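Local structure of glycoside hydrolase, family 11\:clostridium cellulosome enzyme, dockerin type i\:polysaccharide (2C71) at residues V7-D12 against V32-M37; D28-K33 against I171-K176; I61-W66 against A84-V89. The protein removes acetyl groups from acetylated xylan as a metal-dependent esterase of carbohydrate esterase family 4, and so probably helps the cellulosome degrade plant cell walls. All blocks are in the same frame, centred on the assembly; numbering follows the deposited sequence. Where two conformers were deposited one is given.

In the fold
From the N terminus, strand 6-12 leads through helix 17-30 to strand 35-38, and contact 1 closes this beta-alpha-beta unit by pairing its two strands. The end of that helix and the linker after it enter contact 2, whose first segment overlaps the second of contact 1 at Val32 and Lys33 and which brings in helix 164-177 from 138 residues further on. Contact 3 follows contact 1 in series and falls within the long excursion that contact 2 closes; it joins the end of strand 60-63 to helix 76-94. Contacts 1 and 3 meet in the sheet, where Gly62 N probably hydrogen-bonds to Phe36 O, whereas contacts 2 and 3 lie on opposite sides of the chain's centre.

Contact 1. Residues V7-D12 against V32-M37; sequences VALTFD and VKATFM
Phe11 and Phe36 both set CG beside their own backbone N (chi1 -64° and -66°), which lays the two rings side by side on one face of the parallel sheet that forms the core of this NodB-type fold. Strands 6-12 and 35-38 are neighbours here, joined through helix 17-30 in a beta-alpha-beta crossover. The rings are near parallel but slid well apart, with centroids 5.3 Å from each other; Phe36 CD2 instead reaches Phe11 CB at 3.7 Å. At the edge of the Phe11 ring, in its plane, lies Ala34 CB, while Val23 and Leu27 of helix 17-30 and Leu168 of helix 164-177 help to enclose this apolar layer.

Three backbone bonds hold the strands: Thr35 N to Leu9 O, Phe11 N to Thr35 O at 2.9 Å, and Met37 N to Phe11 O. Before the pairing starts, one water bridges Leu9 N and Lys33 O.

The other face carries Thr10, Thr35, Asp12 and Met37. Asp12, whose side chain is about 4 Å from the magnesium ion at its nearest, forms a salt bridge through OD1 with Arg102, and this OD1 also lies 3.0 Å from Met37 CB and 3.3 Å from Met37 CG.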
loop_
_atom_site.group_PDB
_atom_site.type_symbol
_atom_site.label_atom_id
_atom_site.label_comp_id
_atom_site.label_asym_id
_atom_site.label_seq_id
_atom_site.Cartn_x
_atom_site.Cartn_y
_atom_site.Cartn_z
ATOM N N VAL A 7 -13.197 2.909 1.745
ATOM C CA VAL A 7 -12.049 2.016 2.042
ATOM C C VAL A 7 -10.892 2.424 1.177
ATOM O O VAL A 7 -11.052 3.020 0.109
ATOM C CB VAL A 7 -12.361 0.515 1.809
ATOM C CG1 VAL A 7 -13.225 -0.076 2.982
ATOM C CG2 VAL A 7 -13.031 0.324 0.408
ATOM N N ALA A 8 -9.712 2.011 1.628
ATOM C CA ALA A 8 -8.475 2.232 0.895
ATOM C C ALA A 8 -7.829 0.886 0.553
ATOM O O ALA A 8 -7.333 0.198 1.428
ATOM C CB ALA A 8 -7.545 3.077 1.695
ATOM N N LEU A 9 -7.775 0.607 -0.718
ATOM C CA LEU A 9 -7.166 -0.575 -1.206
ATOM C C LEU A 9 -5.655 -0.265 -1.372
ATOM O O LEU A 9 -5.311 0.710 -2.068
ATOM C CB LEU A 9 -7.911 -0.884 -2.505
ATOM C CG LEU A 9 -7.491 -2.139 -3.239
ATOM C CD1 LEU A 9 -7.782 -3.391 -2.440
ATOM C CD2 LEU A 9 -8.181 -2.156 -4.618
ATOM N N THR A 10 -4.758 -1.044 -0.735
ATOM C CA THR A 10 -3.336 -0.766 -0.744
ATOM C C THR A 10 -2.556 -2.044 -1.083
ATOM O O THR A 10 -3.023 -3.158 -0.806
ATOM C CB THR A 10 -2.842 -0.165 0.586
ATOM O OG1 THR A 10 -2.761 -1.163 1.584
ATOM C CG2 THR A 10 -3.712 1.008 1.064
ATOM N N PHE A 11 -1.397 -1.856 -1.727
ATOM C CA PHE A 11 -0.634 -2.971 -2.283
ATOM C C PHE A 11 0.832 -2.818 -1.939
ATOM O O PHE A 11 1.450 -1.817 -2.276
ATOM C CB PHE A 11 -0.765 -2.996 -3.800
ATOM C CG PHE A 11 -2.165 -3.239 -4.273
ATOM C CD1 PHE A 11 -2.658 -4.542 -4.353
ATOM C CD2 PHE A 11 -3.010 -2.187 -4.634
ATOM C CE1 PHE A 11 -3.978 -4.782 -4.737
ATOM C CE2 PHE A 11 -4.313 -2.436 -5.019
ATOM C CZ PHE A 11 -4.777 -3.717 -5.055
ATOM N N ASP A 12 1.398 -3.831 -1.288
ATOM C CA ASP A 12 2.813 -3.818 -0.922
ATOM C C ASP A 12 3.691 -4.512 -1.964
ATOM O O ASP A 12 3.213 -5.346 -2.735
ATOM C CB ASP A 12 3.017 -4.467 0.449
ATOM C CG ASP A 12 2.587 -3.565 1.589
ATOM O OD1 ASP A 12 2.293 -2.378 1.334
ATOM O OD2 ASP A 12 2.543 -4.045 2.742
ATOM N N VAL A 32 -10.852 2.330 -10.450
ATOM C CA VAL A 32 -10.637 2.422 -9.011
ATOM C C VAL A 32 -9.242 2.949 -8.693
ATOM O O VAL A 32 -8.258 2.542 -9.310
ATOM C CB VAL A 32 -10.832 1.059 -8.323
ATOM C CG1 VAL A 32 -10.155 1.050 -6.961
ATOM C CG2 VAL A 32 -12.313 0.737 -8.192
ATOM N N LYS A 33 -9.165 3.855 -7.724
ATOM C CA LYS A 33 -7.866 4.372 -7.242
ATOM C C LYS A 33 -7.392 3.584 -6.061
ATOM O O LYS A 33 -8.195 3.177 -5.235
ATOM C CB LYS A 33 -8.002 5.865 -6.854
ATOM C CG LYS A 33 -8.379 6.758 -8.092
ATOM C CD LYS A 33 -8.505 8.209 -7.752
ATOM C CE LYS A 33 -9.009 9.031 -9.011
ATOM N NZ LYS A 33 -10.308 8.533 -9.659
ATOM N N ALA A 34 -6.081 3.448 -5.932
ATOM C CA ALA A 34 -5.455 2.662 -4.853
ATOM C C ALA A 34 -4.138 3.317 -4.473
ATOM O O ALA A 34 -3.727 4.332 -5.032
ATOM C CB ALA A 34 -5.286 1.220 -5.265
ATOM N N THR A 35 -3.460 2.698 -3.508
ATOM C CA THR A 35 -2.167 3.154 -3.014
ATOM C C THR A 35 -1.171 1.998 -3.077
ATOM O O THR A 35 -1.504 0.890 -2.649
ATOM C CB THR A 35 -2.253 3.693 -1.584
ATOM O OG1 THR A 35 -3.302 4.682 -1.511
ATOM C CG2 THR A 35 -0.961 4.319 -1.112
ATOM N N PHE A 36 0.009 2.255 -3.598
ATOM C CA PHE A 36 1.099 1.263 -3.723
ATOM C C PHE A 36 2.216 1.641 -2.768
ATOM O O PHE A 36 2.762 2.741 -2.874
ATOM C CB PHE A 36 1.608 1.207 -5.162
ATOM C CG PHE A 36 0.590 0.677 -6.121
ATOM C CD1 PHE A 36 -0.398 1.494 -6.674
ATOM C CD2 PHE A 36 0.565 -0.686 -6.433
ATOM C CE1 PHE A 36 -1.363 0.945 -7.485
ATOM C CE2 PHE A 36 -0.408 -1.210 -7.264
ATOM C CZ PHE A 36 -1.365 -0.366 -7.789
ATOM N N MET A 37 2.548 0.743 -1.862
ATOM C CA MET A 37 3.641 0.922 -0.886
ATOM C C MET A 37 4.842 0.193 -1.477
ATOM O O MET A 37 4.887 -1.047 -1.502
ATOM C CB MET A 37 3.249 0.385 0.500
ATOM C CG MET A 37 1.932 0.909 1.011
ATOM S SD MET A 37 1.719 2.696 1.129
ATOM C CE MET A 37 2.701 3.001 2.610
HETATM O O HOH W 1 -5.712 3.387 -1.215
HETATM O O HOH W 2 -8.780 2.281 -2.756
#

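Contact 2. Residues D28-K33 against I171-K176; sequences DKYNVK and IIPTLK
One face of the Tyr30 ring is covered by Ile172 CB and Pro173 CD, each 4.2 Å above the plane and displaced toward the rim, while Lys29 CG lies over the centre of the opposite face. The phenol is thus sandwiched between the aliphatic part of its own helix neighbour and the kinked part of helix 164-177. Pro173 crosses the tyrosine at about a right angle and brings CG to 3.8 Å from Tyr30 CE1. Ile172 CG2 touches both Tyr30 CB and Val32 CG2, each at 3.7 Å; it and the valine methyl meet tip to tip.

The arrangement packs the C-terminal end of helix 17-30 against helix 164-177, two helices on the outside of the central sheet. A Schellman motif with positive phi at Asn31 ends the first helix and turns the chain so that Val32 heads inward, where Phe182 and Leu27 adjoin it.

Lys176 is extended beyond CG and slides past Val32 in the reverse direction. Its NZ donates to Tyr30 O at 3.1 Å, in the carbonyl plane, and to a water that in turn donates to Asn31 O.

The lysine places its ammonium group at the carbonyl end of helix 17-30, which probably suits the helix dipole, while Asp169 binds Tyr30 OH and fixes the polar end of the ring.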
loop_
_atom_site.group_PDB
_atom_site.type_symbol
_atom_site.label_atom_id
_atom_site.label_comp_id
_atom_site.label_asym_id
_atom_site.label_seq_id
_atom_site.Cartn_x
_atom_site.Cartn_y
_atom_site.Cartn_z
ATOM N N ASP A 28 -7.862 -0.227 -13.622
ATOM C CA ASP A 28 -8.363 0.497 -14.798
ATOM C C ASP A 28 -9.744 -0.031 -15.180
ATOM O O ASP A 28 -10.640 0.759 -15.535
ATOM C CB ASP A 28 -7.411 0.337 -16.009
ATOM C CG ASP A 28 -6.110 1.127 -15.937
ATOM O OD1 ASP A 28 -6.029 2.104 -15.167
ATOM O OD2 ASP A 28 -5.186 0.751 -16.726
ATOM N N LYS A 29 -9.921 -1.350 -15.202
ATOM C CA LYS A 29 -11.193 -1.949 -15.590
ATOM C C LYS A 29 -12.339 -1.420 -14.766
ATOM O O LYS A 29 -13.430 -1.159 -15.280
ATOM C CB LYS A 29 -11.099 -3.476 -15.467
ATOM C CG LYS A 29 -12.315 -4.289 -15.803
ATOM C CD LYS A 29 -11.982 -5.837 -15.378
ATOM C CE LYS A 29 -13.049 -6.794 -15.681
ATOM N NZ LYS A 29 -12.585 -8.166 -15.367
ATOM N N TYR A 30 -12.105 -1.257 -13.468
ATOM C CA TYR A 30 -13.140 -0.806 -12.520
ATOM C C TYR A 30 -13.092 0.683 -12.202
ATOM O O TYR A 30 -13.902 1.181 -11.434
ATOM C CB TYR A 30 -13.049 -1.628 -11.216
ATOM C CG TYR A 30 -13.321 -3.061 -11.441
ATOM C CD1 TYR A 30 -14.589 -3.446 -11.788
ATOM C CD2 TYR A 30 -12.340 -4.057 -11.301
ATOM C CE1 TYR A 30 -14.868 -4.783 -12.057
ATOM C CE2 TYR A 30 -12.621 -5.388 -11.549
ATOM C CZ TYR A 30 -13.894 -5.757 -11.932
ATOM O OH TYR A 30 -14.234 -7.066 -12.214
ATOM N N ASN A 31 -12.136 1.384 -12.803
ATOM C CA ASN A 31 -11.958 2.808 -12.554
ATOM C C ASN A 31 -11.728 3.109 -11.077
ATOM O O ASN A 31 -12.331 4.025 -10.517
ATOM C CB ASN A 31 -13.164 3.598 -13.069
ATOM C CG ASN A 31 -12.924 5.094 -13.067
ATOM O OD1 ASN A 31 -13.856 5.884 -12.911
ATOM N ND2 ASN A 31 -11.670 5.493 -13.242
ATOM N N VAL A 32 -10.852 2.330 -10.450
ATOM C CA VAL A 32 -10.637 2.422 -9.011
ATOM C C VAL A 32 -9.242 2.949 -8.693
ATOM O O VAL A 32 -8.258 2.542 -9.310
ATOM C CB VAL A 32 -10.832 1.059 -8.323
ATOM C CG1 VAL A 32 -10.155 1.050 -6.961
ATOM C CG2 VAL A 32 -12.313 0.737 -8.192
ATOM N N LYS A 33 -9.165 3.855 -7.724
ATOM C CA LYS A 33 -7.866 4.372 -7.242
ATOM C C LYS A 33 -7.392 3.584 -6.061
ATOM O O LYS A 33 -8.195 3.177 -5.235
ATOM C CB LYS A 33 -8.002 5.865 -6.854
ATOM C CG LYS A 33 -8.379 6.758 -8.092
ATOM C CD LYS A 33 -8.505 8.209 -7.752
ATOM C CE LYS A 33 -9.009 9.031 -9.011
ATOM N NZ LYS A 33 -10.308 8.533 -9.659
ATOM N N ILE A 171 -13.762 -8.482 -5.021
ATOM C CA ILE A 171 -13.732 -7.411 -4.020
ATOM C C ILE A 171 -14.369 -6.132 -4.515
ATOM O O ILE A 171 -15.174 -5.523 -3.785
ATOM C CB ILE A 171 -12.273 -7.151 -3.573
ATOM C CG1 ILE A 171 -11.691 -8.373 -2.824
ATOM C CG2 ILE A 171 -12.189 -5.907 -2.721
ATOM C CD1 ILE A 171 -10.178 -8.342 -2.711
ATOM N N ILE A 172 -13.935 -5.653 -5.677
ATOM C CA ILE A 172 -14.366 -4.319 -6.115
ATOM C C ILE A 172 -15.893 -4.291 -6.370
ATOM O O ILE A 172 -16.595 -3.452 -5.800
ATOM C CB ILE A 172 -13.467 -3.774 -7.225
ATOM C CG1 ILE A 172 -12.080 -3.474 -6.667
ATOM C CG2 ILE A 172 -14.141 -2.508 -7.824
ATOM C CD1 ILE A 172 -11.023 -3.213 -7.728
ATOM N N PRO A 173 -16.425 -5.203 -7.196
ATOM C CA PRO A 173 -17.900 -5.168 -7.397
ATOM C C PRO A 173 -18.688 -5.377 -6.111
ATOM O O PRO A 173 -19.718 -4.734 -5.898
ATOM C CB PRO A 173 -18.121 -6.253 -8.435
ATOM C CG PRO A 173 -16.822 -6.384 -9.170
ATOM C CD PRO A 173 -15.786 -6.149 -8.132
ATOM N N THR A 174 -18.228 -6.287 -5.236
ATOM C CA THR A 174 -18.983 -6.573 -4.028
ATOM C C THR A 174 -19.014 -5.350 -3.125
ATOM O O THR A 174 -20.093 -4.952 -2.650
ATOM C CB THR A 174 -18.403 -7.753 -3.230
ATOM O OG1 THR A 174 -18.544 -8.946 -3.986
ATOM C CG2 THR A 174 -19.102 -7.931 -1.878
ATOM N N LEU A 175 -17.874 -4.724 -2.886
ATOM C CA LEU A 175 -17.893 -3.588 -1.985
ATOM C C LEU A 175 -18.636 -2.397 -2.626
ATOM O O LEU A 175 -19.359 -1.685 -1.929
ATOM C CB LEU A 175 -16.480 -3.219 -1.536
ATOM C CG LEU A 175 -15.778 -4.288 -0.697
ATOM C CD1 LEU A 175 -14.424 -3.786 -0.172
ATOM C CD2 LEU A 175 -16.697 -4.799 0.468
ATOM N N LYS A 176 -18.499 -2.191 -3.933
ATOM C CA LYS A 176 -19.310 -1.126 -4.552
ATOM C C LYS A 176 -20.800 -1.389 -4.338
ATOM O O LYS A 176 -21.574 -0.460 -4.079
ATOM C CB LYS A 176 -19.010 -0.983 -6.039
ATOM C CG LYS A 176 -17.704 -0.283 -6.319
ATOM C CD LYS A 176 -17.578 -0.023 -7.803
ATOM C CE LYS A 176 -16.298 0.665 -8.198
ATOM N NZ LYS A 176 -16.393 1.183 -9.613
HETATM O O HOH W 3 -14.954 3.664 -9.290
#

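Contact 3. Residues I61-W66 against A84-V89. With MG (magnesium ion), chain B.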
loop_
_atom_site.group_PDB
_atom_site.type_symbol
_atom_site.label_atom_id
_atom_site.label_comp_id
_atom_site.label_asym_id
_atom_site.label_seq_id
_atom_site.Cartn_x
_atom_site.Cartn_y
_atom_site.Cartn_z
ATOM N N ILE A 61 1.495 6.721 -4.137
ATOM C CA ILE A 61 2.657 5.894 -3.825
ATOM C C ILE A 61 3.112 6.234 -2.399
ATOM O O ILE A 61 3.320 7.413 -2.054
ATOM C CB ILE A 61 3.812 6.153 -4.839
ATOM C CG1 ILE A 61 3.341 5.826 -6.267
ATOM C CG2 ILE A 61 5.031 5.338 -4.435
ATOM C CD1 ILE A 61 4.384 6.166 -7.322
ATOM N N GLY A 62 3.278 5.189 -1.597
ATOM C CA GLY A 62 3.884 5.291 -0.290
ATOM C C GLY A 62 5.168 4.480 -0.197
ATOM O O GLY A 62 5.638 3.877 -1.155
ATOM N N ASN A 63 5.770 4.516 1.004
ATOM C CA ASN A 63 7.116 3.992 1.231
ATOM C C ASN A 63 7.038 2.672 2.011
ATOM O O ASN A 63 6.455 2.655 3.107
ATOM C CB ASN A 63 7.885 5.071 2.013
ATOM C CG ASN A 63 9.349 4.844 2.164
ATOM O OD1 ASN A 63 9.813 3.736 2.481
ATOM N ND2 ASN A 63 10.145 5.910 1.996
ATOM N N HIS A 64 7.603 1.577 1.457
ATOM C CA HIS A 64 7.672 0.296 2.177
ATOM C C HIS A 64 9.160 -0.055 2.436
ATOM O O HIS A 64 9.515 -1.249 2.524
ATOM C CB HIS A 64 6.991 -0.792 1.322
ATOM C CG HIS A 64 6.649 -2.075 2.038
ATOM N ND1 HIS A 64 6.226 -2.133 3.354
ATOM C CD2 HIS A 64 6.579 -3.353 1.568
ATOM C CE1 HIS A 64 5.971 -3.400 3.678
ATOM N NE2 HIS A 64 6.164 -4.156 2.608
ATOM N N SER A 65 10.001 0.981 2.567
ATOM C CA SER A 65 11.434 0.827 2.849
ATOM C C SER A 65 12.261 0.451 1.628
ATOM O O SER A 65 11.695 0.133 0.568
ATOM C CB SER A 65 11.719 -0.156 3.996
ATOM O OG SER A 65 12.054 -1.467 3.527
ATOM N N TRP A 66 13.591 0.480 1.794
ATOM C CA TRP A 66 14.484 0.147 0.689
ATOM C C TRP A 66 14.432 -1.336 0.315
ATOM O O TRP A 66 14.716 -1.684 -0.846
ATOM C CB TRP A 66 15.924 0.566 1.030
ATOM C CG TRP A 66 16.881 0.362 -0.090
ATOM C CD1 TRP A 66 17.823 -0.617 -0.197
ATOM C CD2 TRP A 66 16.986 1.152 -1.269
ATOM N NE1 TRP A 66 18.509 -0.486 -1.388
ATOM C CE2 TRP A 66 18.005 0.592 -2.067
ATOM C CE3 TRP A 66 16.313 2.278 -1.733
ATOM C CZ2 TRP A 66 18.349 1.132 -3.321
ATOM C CZ3 TRP A 66 16.651 2.800 -2.971
ATOM C CH2 TRP A 66 17.661 2.232 -3.741
ATOM N N ALA A 84 15.019 7.420 3.233
ATOM C CA ALA A 84 15.422 8.526 2.351
ATOM C C ALA A 84 15.754 8.038 0.966
ATOM O O ALA A 84 15.372 8.673 -0.031
ATOM C CB ALA A 84 16.606 9.292 2.949
ATOM N N ASP A 85 16.454 6.922 0.872
ATOM C CA ASP A 85 16.847 6.422 -0.436
ATOM C C ASP A 85 15.600 6.003 -1.240
ATOM O O ASP A 85 15.533 6.196 -2.443
ATOM C CB ASP A 85 17.830 5.264 -0.301
ATOM C CG ASP A 85 19.214 5.654 0.139
ATOM O OD1 ASP A 85 19.478 6.872 0.302
ATOM O OD2 ASP A 85 20.057 4.740 0.332
ATOM N N THR A 86 14.609 5.451 -0.543
ATOM C CA THR A 86 13.327 5.072 -1.176
ATOM C C THR A 86 12.569 6.310 -1.670
ATOM O O THR A 86 12.084 6.366 -2.792
ATOM C CB THR A 86 12.529 4.186 -0.239
ATOM O OG1 THR A 86 13.289 2.998 0.077
ATOM C CG2 THR A 86 11.208 3.757 -0.858
ATOM N N ASN A 87 12.475 7.323 -0.792
ATOM C CA ASN A 87 11.821 8.547 -1.214
ATOM C C ASN A 87 12.501 9.144 -2.455
ATOM O O ASN A 87 11.839 9.686 -3.339
ATOM C CB ASN A 87 11.808 9.578 -0.109
ATOM C CG ASN A 87 10.847 9.274 1.021
ATOM O OD1 ASN A 87 9.910 8.490 0.906
ATOM N ND2 ASN A 87 11.108 9.932 2.177
ATOM N N ALA A 88 13.837 9.093 -2.487
ATOM C CA ALA A 88 14.544 9.732 -3.587
ATOM C C ALA A 88 14.243 9.092 -4.929
ATOM O O ALA A 88 14.066 9.783 -5.946
ATOM C CB ALA A 88 16.035 9.750 -3.336
ATOM N N VAL A 89 14.184 7.749 -4.985
ATOM C CA VAL A 89 13.882 7.094 -6.259
ATOM C C VAL A 89 12.440 7.299 -6.640
ATOM O O VAL A 89 12.136 7.455 -7.830
ATOM C CB VAL A 89 14.328 5.623 -6.292
ATOM C CG1 VAL A 89 15.830 5.462 -6.293
ATOM C CG2 VAL A 89 13.677 4.782 -5.204
HETATM MG MG MG B . 6.139 -6.372 2.525
HETATM O O HOH W 4 4.112 -6.554 2.696
HETATM O O HOH W 5 8.170 -6.378 2.753
HETATM O O HOH W 6 6.253 -8.444 2.364
HETATM O O HOH W 7 5.990 -6.514 4.706
#
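Strand 60-63 ends at Asn63, and the chain then turns through Ser65, whose phi is positive (79°), to bring Trp66 CA within 5.4 Å of Thr86 CA on helix 76-94. The turn begins as an Asx turn: Asn63 OD1 accepts from Ser65 N at 2.8 Å, with the donor in the carbonyl plane. With CG anti to the backbone N (chi1 -170°), the Asn63 amide extends toward the helix, and its ND2 gives one hydrogen to Asn87 OD1 at 2.8 Å. The two amides stand almost perpendicular, 86° apart; the acceptor lies in the plane of Asn63, but the donor sits well above the carbonyl plane of Asn87. A second bond from ND2 goes to Ile83 O, one turn earlier in the helix.

Thr86 packs obliquely across Asn63, its CG2 3.6 Å from Asn63 OD1. Its hydroxyl comes to the edge of the Trp66 indole and is hydrogen-bonded to Ser82 O, while Trp66 N is bonded to Ser82 OG. Trp66 CE3, the ring atom nearest that hydroxyl, also touches Asp85 CB at 3.6 Å, and the next one, CZ3, lies 4.2 Å from Val89 CG2. The carboxylate of Asp85 forms a salt bridge with Lys81 through OD2.

Away from the helix, His64 binds the magnesium ion through NE2 at 2.2 Å. Asp13 and four waters complete six ligands, and His64 ND1 is hydrogen-bonded to Arg102 O, which helps to hold the ring with NE2 turned to the metal. Both amide ends of Asn63 are thus engaged, one holding the turn and the other the helix. Because Asn63 directly precedes His64, this pairing probably helps to position the loop that presents the histidine to the metal.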